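Local coordinates for protein glucuronoarabinoxylan endo-1,4-beta-xylanase (Clostridium papyrosolvens, PDB 4FMV) that is a GH30 subfamily 8 endoxylanase, a glycoside hydrolase whose catalytic (beta/alpha)8-barrel domain probably cleaves internal beta-1,4 linkages in plant cell-wall polysaccharides, at residues 176-179 / 180-184; 208-211 / 212-215. One frame throughout, in Å; residues are numbered along the deposited sequence.

Contact 1 (176-179 / 180-184); sequences PESF and QFLKN
The side-chain hydroxyl of Ser178 accepts a hydrogen bond from the amide of Leu182, N to OG 3.0 Å with an angle of 154° at the hydrogen. It can reach that amide because chi1 of 168° turns OG away from the serine's own backbone N and sets it beside the carbonyl carbon, on the side of the following residues, where the Leu182 amide comes round the turn. The same OG also bonds to Asp145, whose other carboxylate oxygen takes the Phe179 amide, so this small hydroxyl links the turn to a neighbouring loop. The turn itself is a type I beta turn from Ser178 to Phe181, closed by a weak backbone bond from Phe181 N to Ser178 O, 3.4 Å long.

Strand 172-178 belongs to the parallel barrel, and these residues carry the chain from its C-terminal end into helix 183-190, one of the strand-to-helix loops of the (beta/alpha)8 fold. Backbone bonds tie Ser178 to His205 and Phe179 to Tyr207.

Apolar contact gathers round the Phe179 ring. Gln180 runs beside it in the same direction and lays its aliphatic CG over one face in a CH-pi contact, 3.7 Å from the ring centroid. Its amide is tilted 32° from the ring plane, and NE2 bonds to the Tyr207 carbonyl, so glutamine supplies both a methylene for the ring and a polar end for the next loop. Leu182 CD1 meets Phe179 CE1 obliquely at 3.6 Å, a methyl that adds apolar contact to the ring.

Within 180-184 itself, Lys183 folds back so that CE sits over the centre of the Phe181 ring, 3.6 Å above its plane, while NZ gives a 2.8 Å hydrogen bond to Phe181 O.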
loop_
_atom_site.group_PDB
_atom_site.type_symbol
_atom_site.label_atom_id
_atom_site.label_comp_id
_atom_site.label_asym_id
_atom_site.label_seq_id
_atom_site.Cartn_x
_atom_site.Cartn_y
_atom_site.Cartn_z
ATOM N N PRO A 176 -1.619 -13.314 -1.848
ATOM C CA PRO A 176 -0.316 -13.966 -1.610
ATOM C C PRO A 176 0.905 -13.063 -1.383
ATOM O O PRO A 176 1.949 -13.612 -1.071
ATOM C CB PRO A 176 -0.162 -14.890 -2.826
ATOM C CG PRO A 176 -0.777 -14.117 -3.905
ATOM C CD PRO A 176 -1.976 -13.401 -3.279
ATOM N N GLU A 177 0.814 -11.764 -1.693
ATOM C CA GLU A 177 1.976 -10.868 -1.691
ATOM C C GLU A 177 3.123 -11.364 -2.580
ATOM O O GLU A 177 4.274 -11.433 -2.149
ATOM C CB GLU A 177 2.487 -10.600 -0.273
ATOM C CG GLU A 177 1.496 -9.828 0.642
ATOM C CD GLU A 177 2.229 -9.116 1.757
ATOM O OE1 GLU A 177 2.787 -8.044 1.460
ATOM O OE2 GLU A 177 2.279 -9.637 2.907
ATOM N N SER A 178 2.796 -11.713 -3.817
ATOM C CA SER A 178 3.806 -12.054 -4.811
ATOM C C SER A 178 4.743 -10.873 -5.028
ATOM O O SER A 178 4.303 -9.715 -5.049
ATOM C CB SER A 178 3.134 -12.433 -6.132
ATOM O OG SER A 178 4.098 -12.491 -7.164
ATOM N N PHE A 179 6.036 -11.160 -5.202
ATOM C CA PHE A 179 7.033 -10.097 -5.287
ATOM C C PHE A 179 6.795 -9.169 -6.471
ATOM O O PHE A 179 7.146 -7.999 -6.414
ATOM C CB PHE A 179 8.453 -10.687 -5.336
ATOM C CG PHE A 179 8.839 -11.278 -6.680
ATOM C CD1 PHE A 179 8.334 -12.505 -7.091
ATOM C CD2 PHE A 179 9.744 -10.626 -7.501
ATOM C CE1 PHE A 179 8.696 -13.066 -8.327
ATOM C CE2 PHE A 179 10.124 -11.169 -8.742
ATOM C CZ PHE A 179 9.598 -12.401 -9.154
ATOM N N GLN A 180 6.398 -9.751 -7.604
ATOM C CA GLN A 180 5.906 -9.047 -8.790
ATOM C C GLN A 180 4.427 -8.979 -9.212
ATOM O O GLN A 180 4.164 -8.797 -10.409
ATOM C CB GLN A 180 6.910 -8.964 -9.959
ATOM C CG GLN A 180 7.284 -10.208 -10.624
ATOM C CD GLN A 180 8.207 -9.953 -11.824
ATOM O OE1 GLN A 180 7.902 -10.355 -12.940
ATOM N NE2 GLN A 180 9.343 -9.299 -11.582
ATOM N N PHE A 181 3.514 -9.390 -8.340
ATOM C CA PHE A 181 2.094 -9.465 -8.686
ATOM C C PHE A 181 1.924 -10.556 -9.752
ATOM O O PHE A 181 1.129 -10.424 -10.678
ATOM C CB PHE A 181 1.604 -8.105 -9.220
ATOM C CG PHE A 181 0.093 -7.927 -9.195
ATOM C CD1 PHE A 181 -0.713 -8.793 -8.486
ATOM C CD2 PHE A 181 -0.507 -6.894 -9.907
ATOM C CE1 PHE A 181 -2.084 -8.620 -8.451
ATOM C CE2 PHE A 181 -1.882 -6.714 -9.871
ATOM C CZ PHE A 181 -2.669 -7.581 -9.146
ATOM N N LEU A 182 2.685 -11.631 -9.627
ATOM C CA LEU A 182 2.558 -12.723 -10.584
ATOM C C LEU A 182 1.220 -13.418 -10.342
ATOM O O LEU A 182 0.935 -13.907 -9.225
ATOM C CB LEU A 182 3.734 -13.703 -10.451
ATOM C CG LEU A 182 5.116 -13.123 -10.775
ATOM C CD1 LEU A 182 6.246 -14.189 -10.661
ATOM C CD2 LEU A 182 5.129 -12.475 -12.149
ATOM N N LYS A 183 0.404 -13.463 -11.396
ATOM C CA LYS A 183 -0.967 -13.915 -11.271
ATOM C C LYS A 183 -1.037 -15.400 -10.985
ATOM O O LYS A 183 -2.054 -15.874 -10.516
ATOM C CB LYS A 183 -1.795 -13.578 -12.530
ATOM C CG LYS A 183 -1.705 -12.095 -12.943
ATOM C CD LYS A 183 -1.896 -11.125 -11.760
ATOM C CE LYS A 183 -1.858 -9.640 -12.218
ATOM N NZ LYS A 183 -0.482 -9.207 -12.674
ATOM N N ASN A 184 0.023 -16.145 -11.273
ATOM C CA ASN A 184 -0.045 -17.579 -11.030
ATOM C C ASN A 184 -0.103 -17.861 -9.523
ATOM O O ASN A 184 -0.586 -18.906 -9.080
ATOM C CB ASN A 184 1.088 -18.346 -11.745
ATOM C CG ASN A 184 2.470 -18.049 -11.168
ATOM O OD1 ASN A 184 2.684 -17.049 -10.474
ATOM N ND2 ASN A 184 3.426 -18.911 -11.479
#

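Contact 2 (208-211 / 212-215); sequences GTSV and NNMA
Ser210 turns its hydroxyl onto the side chain of Asn212 in the loop that leads from strand 201-205 to helix 217-221 in the (beta/alpha)8 fold. The serine OG donates to Asn212 OD1 over 2.9 Å, arriving from above the amide plane, 49° out of it. Both side chains lean over their own backbones, each with its gamma atom between N and the carbonyl carbon (chi1 60° for Ser210, 64° for Asn212), and this brings two short polar groups together on the exposed side of the loop. Asn213 comes up beside them with its CB 3.6 Å from Ser210 O, the carbonyl that also receives the Asn213 amide.

Met214 points back toward the preceding residues. Its chain is fully extended beyond CG, long enough to carry the methyl CE to 3.9 Å from Thr209 O and 4.3 Å from Val211 CG2. A flexible thioether suits this buried place, where Glu249 and Asp252 of helix 240-255 also touch it. Thr209 sets its methyl rather than its hydroxyl against the returning chain, with CG2 4.0 Å from Asn213 CB. The Met214 amide bonds to Val211 O, 2.9 Å away, and this holds CB against the same oxygen. A water completes the polar side: it donates to Gly208 O and accepts from Ser210 N and, at 3.1 Å, from Asn213 ND2.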
loop_
_atom_site.group_PDB
_atom_site.type_symbol
_atom_site.label_atom_id
_atom_site.label_comp_id
_atom_site.label_asym_id
_atom_site.label_seq_id
_atom_site.Cartn_x
_atom_site.Cartn_y
_atom_site.Cartn_z
ATOM N N GLY A 208 9.418 -5.126 -10.405
ATOM C CA GLY A 208 9.441 -5.553 -11.795
ATOM C C GLY A 208 8.102 -5.700 -12.518
ATOM O O GLY A 208 8.060 -6.220 -13.635
ATOM N N THR A 209 7.009 -5.243 -11.915
ATOM C CA THR A 209 5.678 -5.363 -12.536
ATOM C C THR A 209 5.470 -4.289 -13.597
ATOM O O THR A 209 5.513 -3.102 -13.279
ATOM C CB THR A 209 4.558 -5.182 -11.469
ATOM O OG1 THR A 209 4.797 -6.059 -10.363
ATOM C CG2 THR A 209 3.158 -5.462 -12.065
ATOM N N SER A 210 5.217 -4.689 -14.849
ATOM C CA SER A 210 4.955 -3.715 -15.901
ATOM C C SER A 210 3.558 -3.123 -15.718
ATOM O O SER A 210 2.696 -3.733 -15.078
ATOM C CB SER A 210 5.102 -4.344 -17.295
ATOM O OG SER A 210 4.199 -5.419 -17.461
ATOM N N VAL A 211 3.337 -1.934 -16.271
ATOM C CA VAL A 211 2.047 -1.255 -16.133
ATOM C C VAL A 211 0.850 -2.136 -16.559
ATOM O O VAL A 211 -0.145 -2.231 -15.829
ATOM C CB VAL A 211 2.064 0.091 -16.873
ATOM C CG1 VAL A 211 0.742 0.836 -16.696
ATOM C CG2 VAL A 211 3.237 0.931 -16.344
ATOM N N ASN A 212 0.938 -2.796 -17.717
ATOM C CA ASN A 212 -0.174 -3.623 -18.150
ATOM C C ASN A 212 -0.458 -4.764 -17.163
ATOM O O ASN A 212 -1.602 -5.250 -17.065
ATOM C CB ASN A 212 0.059 -4.181 -19.564
ATOM C CG ASN A 212 1.251 -5.122 -19.633
ATOM O OD1 ASN A 212 2.400 -4.688 -19.598
ATOM N ND2 ASN A 212 0.978 -6.413 -19.740
ATOM N N ASN A 213 0.570 -5.188 -16.434
ATOM C CA ASN A 213 0.410 -6.294 -15.483
ATOM C C ASN A 213 -0.112 -5.836 -14.137
ATOM O O ASN A 213 -0.283 -6.638 -13.224
ATOM C CB ASN A 213 1.693 -7.140 -15.358
ATOM C CG ASN A 213 1.866 -8.084 -16.561
ATOM O OD1 ASN A 213 0.878 -8.582 -17.070
ATOM N ND2 ASN A 213 3.101 -8.274 -17.041
ATOM N N MET A 214 -0.378 -4.539 -14.024
ATOM C CA MET A 214 -1.023 -3.992 -12.833
ATOM C C MET A 214 -2.532 -4.224 -12.857
ATOM O O MET A 214 -3.180 -4.224 -11.807
ATOM C CB MET A 214 -0.720 -2.501 -12.685
ATOM C CG MET A 214 0.755 -2.186 -12.445
ATOM S SD MET A 214 1.102 -0.412 -12.266
ATOM C CE MET A 214 2.912 -0.424 -12.279
ATOM N N ALA A 215 -3.101 -4.381 -14.052
ATOM C CA ALA A 215 -4.519 -4.711 -14.195
ATOM C C ALA A 215 -4.699 -6.210 -13.950
ATOM O O ALA A 215 -3.843 -7.018 -14.318
ATOM C CB ALA A 215 -5.024 -4.334 -15.613
HETATM O O HOH W 1 5.626 -7.379 -15.517
#

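Both contacts are local turns in successive loops of the barrel, the first after strand 172-178 and the second after strand 201-205, and their centres lie 11 Å apart. Contact 1 is partly buried, and its chemistry is mostly aromatic, with a serine hydroxyl tied to backbone and carboxylate. Contact 2 lies at the surface, where short serine and asparagine side chains and a water share the polar work and methionine alone is buried. The two loops meet directly: Lys183 NZ probably bonds to Asn213 O at 2.6 Å, Thr209 OG1 makes a probable, weak hydrogen bond to Gln180 O, and the Phe181 ring packs against the backbone oxygens of Asn213 and Met214.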